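Local coordinates for protein GH26C (Muricauda sp. MAR_2010_75, PDB 6Q78) that probably hydrolyses internal beta-1,4-mannosidic linkages in mannans, as a mannan endo-1,4-beta-mannosidase of glycoside hydrolase family 26, at residues Asn273-Leu282 against Lys316-Arg327. Residues are numbered along the deposited sequence; the frame is centred on the assembly and turned at random.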
ATOM      1  N   ASN A 273     -10.106  -1.371   9.322  1.00 11.17           N
ATOM      2  CA  ASN A 273     -10.835  -0.220   9.863  1.00 11.34           C
ATOM      3  C   ASN A 273     -11.407  -0.464  11.260  1.00 12.11           C
ATOM      4  O   ASN A 273     -12.318   0.258  11.679  1.00 12.80           O
ATOM      5  CB  ASN A 273     -11.960   0.202   8.914  1.00 12.20           C
ATOM      6  CG  ASN A 273     -13.070  -0.844   8.862  1.00 14.60           C
ATOM      7  OD1 ASN A 273     -13.077  -1.776   9.661  1.00 14.70           O
ATOM      8  ND2 ASN A 273     -14.021  -0.671   7.971  1.00 14.05           N
ATOM      9  N   ARG A 274     -10.862  -1.435  11.989  1.00 14.75           N
ATOM     10  CA  ARG A 274     -11.457  -1.920  13.232  1.00 12.83           C
ATOM     11  C   ARG A 274     -10.849  -1.207  14.443  1.00 15.69           C
ATOM     12  O   ARG A 274     -10.305  -1.812  15.354  1.00 14.30           O
ATOM     13  CB  ARG A 274     -11.295  -3.430  13.342  1.00 13.17           C
ATOM     14  CG  ARG A 274     -12.087  -4.159  12.255  1.00 16.36           C
ATOM     15  CD  ARG A 274     -11.662  -5.637  12.220  1.00 19.67           C
ATOM     16  NE  ARG A 274     -12.066  -6.272  13.460  1.00 22.10           N
ATOM     17  CZ  ARG A 274     -13.239  -6.865  13.656  1.00 33.20           C
ATOM     18  NH1 ARG A 274     -14.143  -6.908  12.684  1.00 25.09           N
ATOM     19  NH2 ARG A 274     -13.507  -7.417  14.828  1.00 42.94           N
ATOM     20  N   PHE A 275     -10.943   0.122  14.413  1.00 14.25           N
ATOM     21  CA  PHE A 275     -10.524   0.945  15.531  1.00 13.77           C
ATOM     22  C   PHE A 275     -11.328   2.237  15.519  1.00 14.34           C
ATOM     23  O   PHE A 275     -11.784   2.703  14.468  1.00 14.13           O
ATOM     24  CB  PHE A 275      -9.010   1.245  15.444  1.00 13.12           C
ATOM     25  CG  PHE A 275      -8.623   2.069  14.256  1.00 12.52           C
ATOM     26  CD1 PHE A 275      -8.560   3.466  14.322  1.00 12.78           C
ATOM     27  CD2 PHE A 275      -8.303   1.450  13.056  1.00 13.20           C
ATOM     28  CE1 PHE A 275      -8.177   4.225  13.211  1.00 12.27           C
ATOM     29  CE2 PHE A 275      -7.944   2.218  11.943  1.00 11.25           C
ATOM     30  CZ  PHE A 275      -7.897   3.603  12.024  1.00 13.52           C
ATOM     31  N   PHE A 276     -11.468   2.821  16.711  1.00 15.14           N
ATOM     32  CA  PHE A 276     -12.162   4.084  16.892  1.00 15.84           C
ATOM     33  C   PHE A 276     -11.355   5.073  17.705  1.00 19.46           C
ATOM     34  O   PHE A 276     -11.890   6.138  18.056  1.00 18.99           O
ATOM     35  CB  PHE A 276     -13.487   3.872  17.631  1.00 17.17           C
ATOM     36  CG  PHE A 276     -14.496   3.100  16.852  1.00 26.81           C
ATOM     37  CD1 PHE A 276     -15.389   3.754  16.035  1.00 28.93           C
ATOM     38  CD2 PHE A 276     -14.557   1.721  16.955  1.00 29.42           C
ATOM     39  CE1 PHE A 276     -16.328   3.064  15.321  1.00 31.64           C
ATOM     40  CE2 PHE A 276     -15.493   1.017  16.234  1.00 35.06           C
ATOM     41  CZ  PHE A 276     -16.382   1.693  15.415  1.00 35.82           C
ATOM     42  N   SER A 277     -10.112   4.744  18.050  1.00 15.67           N
ATOM     43  CA  SER A 277      -9.315   5.595  18.915  1.00 20.68           C
ATOM     44  C   SER A 277      -7.834   5.451  18.571  1.00 15.24           C
ATOM     45  O   SER A 277      -7.403   4.474  17.939  1.00 16.88           O
ATOM     46  CB  SER A 277      -9.522   5.187  20.370  1.00 19.26           C
ATOM     47  OG  SER A 277      -9.019   3.885  20.601  1.00 22.23           O
ATOM     48  N   GLU A 278      -7.048   6.443  19.013  1.00 16.95           N
ATOM     49  CA  GLU A 278      -5.596   6.355  18.842  1.00 16.23           C
ATOM     50  C   GLU A 278      -5.033   5.128  19.547  1.00 16.52           C
ATOM     51  O   GLU A 278      -4.179   4.426  18.995  1.00 14.86           O
ATOM     52  CB  GLU A 278      -4.919   7.610  19.401  1.00 15.38           C
ATOM     53  CG  GLU A 278      -5.231   8.871  18.657  1.00 24.71           C
ATOM     54  CD  GLU A 278      -4.556  10.111  19.245  1.00 40.51           C
ATOM     55  OE1 GLU A 278      -3.772  10.004  20.217  1.00 31.11           O
ATOM     56  OE2 GLU A 278      -4.833  11.208  18.712  1.00 32.51           O
ATOM     57  N   SER A 279      -5.480   4.869  20.790  1.00 17.08           N
ATOM     58  CA  SER A 279      -4.980   3.705  21.510  1.00 14.37           C
ATOM     59  C   SER A 279      -5.251   2.413  20.752  1.00 14.31           C
ATOM     60  O   SER A 279      -4.395   1.520  20.724  1.00 17.44           O
ATOM     61  CB  SER A 279      -5.586   3.641  22.904  1.00 20.46           C
ATOM     62  OG  SER A 279      -5.084   4.734  23.659  1.00 39.24           O
ATOM     63  N   GLU A 280      -6.423   2.296  20.118  1.00 14.49           N
ATOM     64  CA  GLU A 280      -6.702   1.054  19.410  1.00 15.48           C
ATOM     65  C   GLU A 280      -5.907   0.972  18.119  1.00 14.69           C
ATOM     66  O   GLU A 280      -5.397  -0.097  17.781  1.00 17.42           O
ATOM     67  CB  GLU A 280      -8.195   0.834  19.182  1.00 16.07           C
ATOM     68  CG  GLU A 280      -8.543  -0.605  18.707  1.00 23.00           C
ATOM     69  CD  GLU A 280      -8.065  -1.765  19.641  1.00 38.55           C
ATOM     70  OE1 GLU A 280      -7.809  -1.586  20.872  1.00 27.58           O
ATOM     71  OE2 GLU A 280      -7.969  -2.901  19.126  1.00 44.10           O
ATOM     72  N   TYR A 281      -5.740   2.097  17.414  1.00 12.38           N
ATOM     73  CA  TYR A 281      -4.883   2.093  16.229  1.00 11.45           C
ATOM     74  C   TYR A 281      -3.476   1.651  16.576  1.00 11.51           C
ATOM     75  O   TYR A 281      -2.822   0.957  15.793  1.00 13.11           O
ATOM     76  CB  TYR A 281      -4.838   3.486  15.599  1.00 12.29           C
ATOM     77  CG  TYR A 281      -4.030   3.508  14.344  1.00 12.01           C
ATOM     78  CD1 TYR A 281      -4.577   3.073  13.147  1.00 10.00           C
ATOM     79  CD2 TYR A 281      -2.714   3.964  14.347  1.00 12.66           C
ATOM     80  CE1 TYR A 281      -3.803   3.094  11.961  1.00 10.34           C
ATOM     81  CE2 TYR A 281      -1.946   3.985  13.195  1.00 13.44           C
ATOM     82  CZ  TYR A 281      -2.492   3.545  12.013  1.00 11.77           C
ATOM     83  OH  TYR A 281      -1.683   3.585  10.880  1.00 10.80           O
ATOM     84  N   LEU A 282      -2.971   2.069  17.737  1.00 13.23           N
ATOM     85  CA  LEU A 282      -1.588   1.826  18.149  1.00 15.19           C
ATOM     86  C   LEU A 282      -1.390   0.495  18.884  1.00 11.99           C
ATOM     87  O   LEU A 282      -0.248   0.183  19.280  1.00 14.52           O
ATOM     88  CB  LEU A 282      -1.080   2.990  19.035  1.00 14.28           C
ATOM     89  CG  LEU A 282      -0.915   4.352  18.341  1.00 16.66           C
ATOM     90  CD1 LEU A 282      -0.736   5.472  19.355  1.00 17.40           C
ATOM     91  CD2 LEU A 282       0.286   4.329  17.411  1.00 19.90           C
ATOM     92  N   LYS A 316     -11.904   7.811  11.450  1.00 12.82           N
ATOM     93  CA  LYS A 316     -10.777   6.912  11.593  1.00 13.16           C
ATOM     94  C   LYS A 316      -9.561   7.460  10.853  1.00 13.73           C
ATOM     95  O   LYS A 316      -8.438   7.424  11.378  1.00 13.26           O
ATOM     96  CB  LYS A 316     -11.187   5.527  11.105  1.00 12.36           C
ATOM     97  CG  LYS A 316     -12.265   4.862  11.979  1.00 12.34           C
ATOM     98  CD  LYS A 316     -12.836   3.648  11.240  1.00 12.08           C
ATOM     99  CE  LYS A 316     -14.036   3.056  11.990  1.00 14.73           C
ATOM    100  NZ  LYS A 316     -14.512   1.857  11.189  1.00 15.06           N
ATOM    101  N   LEU A 317      -9.761   8.018   9.649  1.00 12.15           N
ATOM    102  CA  LEU A 317      -8.623   8.582   8.924  1.00 12.62           C
ATOM    103  C   LEU A 317      -8.035   9.782   9.657  1.00 12.51           C
ATOM    104  O   LEU A 317      -6.818  10.030   9.547  1.00 14.09           O
ATOM    105  CB  LEU A 317      -9.008   8.913   7.475  1.00 15.17           C
ATOM    106  CG  LEU A 317      -7.849   9.094   6.476  1.00 12.46           C
ATOM    107  CD1 LEU A 317      -6.936   7.878   6.461  1.00 11.73           C
ATOM    108  CD2 LEU A 317      -8.396   9.361   5.078  1.00 15.02           C
ATOM    109  N   LYS A 318      -8.883  10.548  10.389  1.00 13.68           N
ATOM    110  CA  LYS A 318      -8.380  11.693  11.140  1.00 14.22           C
ATOM    111  C   LYS A 318      -7.475  11.241  12.270  1.00 16.77           C
ATOM    112  O   LYS A 318      -6.484  11.921  12.601  1.00 16.51           O
ATOM    113  CB  LYS A 318      -9.542  12.544  11.662  1.00 16.80           C
ATOM    114  CG  LYS A 318      -9.089  13.780  12.451  1.00 17.46           C
ATOM    115  CD  LYS A 318      -8.376  14.788  11.536  1.00 22.45           C
ATOM    116  CE  LYS A 318      -8.127  16.113  12.301  1.00 23.90           C
ATOM    117  NZ  LYS A 318      -7.226  17.026  11.535  1.00 24.43           N
ATOM    118  N   ILE A 319      -7.803  10.099  12.890  1.00 15.53           N
ATOM    119  CA  ILE A 319      -6.916   9.531  13.900  1.00 13.87           C
ATOM    120  C   ILE A 319      -5.546   9.251  13.293  1.00 11.92           C
ATOM    121  O   ILE A 319      -4.511   9.569  13.886  1.00 14.49           O
ATOM    122  CB  ILE A 319      -7.519   8.234  14.464  1.00 13.54           C
ATOM    123  CG1 ILE A 319      -8.724   8.538  15.376  1.00 18.27           C
ATOM    124  CG2 ILE A 319      -6.470   7.438  15.186  1.00 17.52           C
ATOM    125  CD1 ILE A 319      -9.508   7.263  15.718  1.00 16.52           C
ATOM    126  N   VAL A 320      -5.523   8.537  12.162  1.00 12.41           N
ATOM    127  CA  VAL A 320      -4.261   8.262  11.481  1.00 13.96           C
ATOM    128  C   VAL A 320      -3.549   9.563  11.149  1.00 11.95           C
ATOM    129  O   VAL A 320      -2.335   9.697  11.354  1.00 13.54           O
ATOM    130  CB  VAL A 320      -4.506   7.411  10.221  1.00 10.36           C
ATOM    131  CG1 VAL A 320      -3.183   7.079   9.459  1.00 11.06           C
ATOM    132  CG2 VAL A 320      -5.268   6.110  10.598  1.00 12.08           C
ATOM    133  N   SER A 321      -4.284  10.511  10.565  1.00 12.13           N
ATOM    134  CA  SER A 321      -3.676  11.778  10.154  1.00 13.94           C
ATOM    135  C   SER A 321      -3.117  12.546  11.357  1.00 13.85           C
ATOM    136  O   SER A 321      -2.018  13.118  11.282  1.00 14.94           O
ATOM    137  CB  SER A 321      -4.718  12.600   9.394  1.00 14.56           C
ATOM    138  OG  SER A 321      -4.274  13.916   9.112  1.00 16.24           O
ATOM    139  N   ASP A 322      -3.844  12.550  12.478  1.00 13.58           N
ATOM    140  CA  ASP A 322      -3.343  13.226  13.677  1.00 15.33           C
ATOM    141  C   ASP A 322      -2.065  12.573  14.192  1.00 15.58           C
ATOM    142  O   ASP A 322      -1.123  13.270  14.605  1.00 15.74           O
ATOM    143  CB  ASP A 322      -4.380  13.212  14.806  1.00 20.83           C
ATOM    144  CG  ASP A 322      -5.498  14.217  14.613  1.00 27.41           C
ATOM    145  OD1 ASP A 322      -5.350  15.149  13.781  1.00 20.34           O
ATOM    146  OD2 ASP A 322      -6.523  14.090  15.345  1.00 24.32           O
ATOM    147  N   LEU A 323      -2.024  11.238  14.214  1.00 13.83           N
ATOM    148  CA  LEU A 323      -0.824  10.568  14.700  1.00 17.18           C
ATOM    149  C   LEU A 323       0.355  10.805  13.771  1.00 13.61           C
ATOM    150  O   LEU A 323       1.492  10.982  14.230  1.00 15.41           O
ATOM    151  CB  LEU A 323      -1.077   9.073  14.822  1.00 17.87           C
ATOM    152  CG  LEU A 323      -1.915   8.651  16.009  1.00 16.41           C
ATOM    153  CD1 LEU A 323      -2.238   7.156  15.812  1.00 20.03           C
ATOM    154  CD2 LEU A 323      -1.167   8.897  17.322  1.00 18.38           C
ATOM    155  N   ALA A 324       0.112  10.802  12.454  1.00 13.06           N
ATOM    156  CA  ALA A 324       1.191  11.102  11.514  1.00 12.71           C
ATOM    157  C   ALA A 324       1.725  12.523  11.696  1.00 17.03           C
ATOM    158  O   ALA A 324       2.932  12.766  11.589  1.00 13.72           O
ATOM    159  CB  ALA A 324       0.689  10.882  10.085  1.00 14.03           C
ATOM    160  N   GLU A 325       0.845  13.489  11.973  1.00 14.57           N
ATOM    161  CA  GLU A 325       1.334  14.837  12.261  1.00 17.11           C
ATOM    162  C   GLU A 325       2.182  14.845  13.532  1.00 18.17           C
ATOM    163  O   GLU A 325       3.270  15.428  13.561  1.00 18.81           O
ATOM    164  CB  GLU A 325       0.150  15.790  12.381  1.00 18.20           C
ATOM    165  CG  GLU A 325      -0.492  16.153  11.060  1.00 25.39           C
ATOM    166  CD  GLU A 325      -1.232  17.470  11.115  0.14 20.68           C
ATOM    167  OE1 GLU A 325      -0.573  18.533  11.127  0.60 26.72           O
ATOM    168  OE2 GLU A 325      -2.475  17.439  11.163  0.57 22.00           O
ATOM    169  N   GLU A 326       1.730  14.164  14.572  1.00 19.19           N
ATOM    170  CA  GLU A 326       2.458  14.193  15.841  1.00 19.40           C
ATOM    171  C   GLU A 326       3.812  13.485  15.753  1.00 19.73           C
ATOM    172  O   GLU A 326       4.794  13.946  16.360  1.00 18.80           O
ATOM    173  CB  GLU A 326       1.585  13.592  16.940  1.00 22.73           C
ATOM    174  CG  GLU A 326       0.506  14.560  17.394  1.00 32.82           C
ATOM    175  CD  GLU A 326      -0.493  13.918  18.314  0.19 24.74           C
ATOM    176  OE1 GLU A 326      -1.550  14.538  18.562  0.50 31.54           O
ATOM    177  OE2 GLU A 326      -0.215  12.783  18.770  0.82 35.87           O
ATOM    178  N   ARG A 327       3.895  12.386  14.989  1.00 16.54           N
ATOM    179  CA  ARG A 327       5.076  11.528  14.974  1.00 15.25           C
ATOM    180  C   ARG A 327       5.941  11.747  13.739  1.00 13.87           C
ATOM    181  O   ARG A 327       6.932  11.037  13.553  1.00 15.97           O
ATOM    182  CB  ARG A 327       4.676  10.064  15.125  1.00 16.92           C
ATOM    183  CG  ARG A 327       4.126   9.781  16.542  1.00 22.50           C
ATOM    184  CD  ARG A 327       3.131   8.674  16.542  1.00 24.50           C
ATOM    185  NE  ARG A 327       2.563   8.496  17.879  1.00 24.26           N
ATOM    186  CZ  ARG A 327       2.899   7.512  18.710  1.00 24.81           C
ATOM    187  NH1 ARG A 327       3.812   6.618  18.349  1.00 21.67           N
ATOM    188  NH2 ARG A 327       2.320   7.423  19.905  1.00 23.08           N
TER
HETATM  189  O   HOH W   1      -6.945  11.906  16.787  1.00 26.13           O
HETATM  190  O   HOH W   2      -1.799  11.683  21.048  1.00 36.17           O
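K316 reaches across to the 273-282 segment and donates from NZ to N273 O at 2.8 Å. The bond lies in the carbonyl plane, with a C=O...N angle of 150°. The lysine chain is extended beyond CG, which carries NZ past F275 O to the carbonyl of N273. NZ also forms a salt bridge with D301. The F276 ring lies alongside this chain and has K316 CE over one face; any cation-pi attraction is weak at that range. A methionine in place of K316 would probably leave N273 O without this donor and D301 without its charged mate.

Apolar contacts fill the middle. I319 CD1 meets the backbone at F276 C and S277 N, both at 3.5 Å, and its CG2 lies against E278. V320 CG2 touches two rings, 3.6 Å from Y281 CE1 and 3.9 Å from F275 CZ. The edge of Y281 meets a face of F275. L323 CD1 touches Y281 CD2 at 3.5 Å and also packs on L282. L282 CD2 lies over one face of the R327 guanidinium, which pairs with D288.

Two water bridges join E278 to acidic side chains of helix 306-327. E278 OE2 shares one water with D322 OD2, and E278 OE1 shares another with E326 OE2. Each water donates to the two carboxylates it bridges, which probably eases the closeness of like charges.

S277 is the N-cap of helix 278-281, its OG accepting from E280 N. In this TIM-barrel fold the contact joins the loop and short helix 278-281 that follow strand 265-269 to helix 306-327. M296 and M294 of strand 293-298 touch F275 and Y281, and V320 meets A331 of strand 330-336.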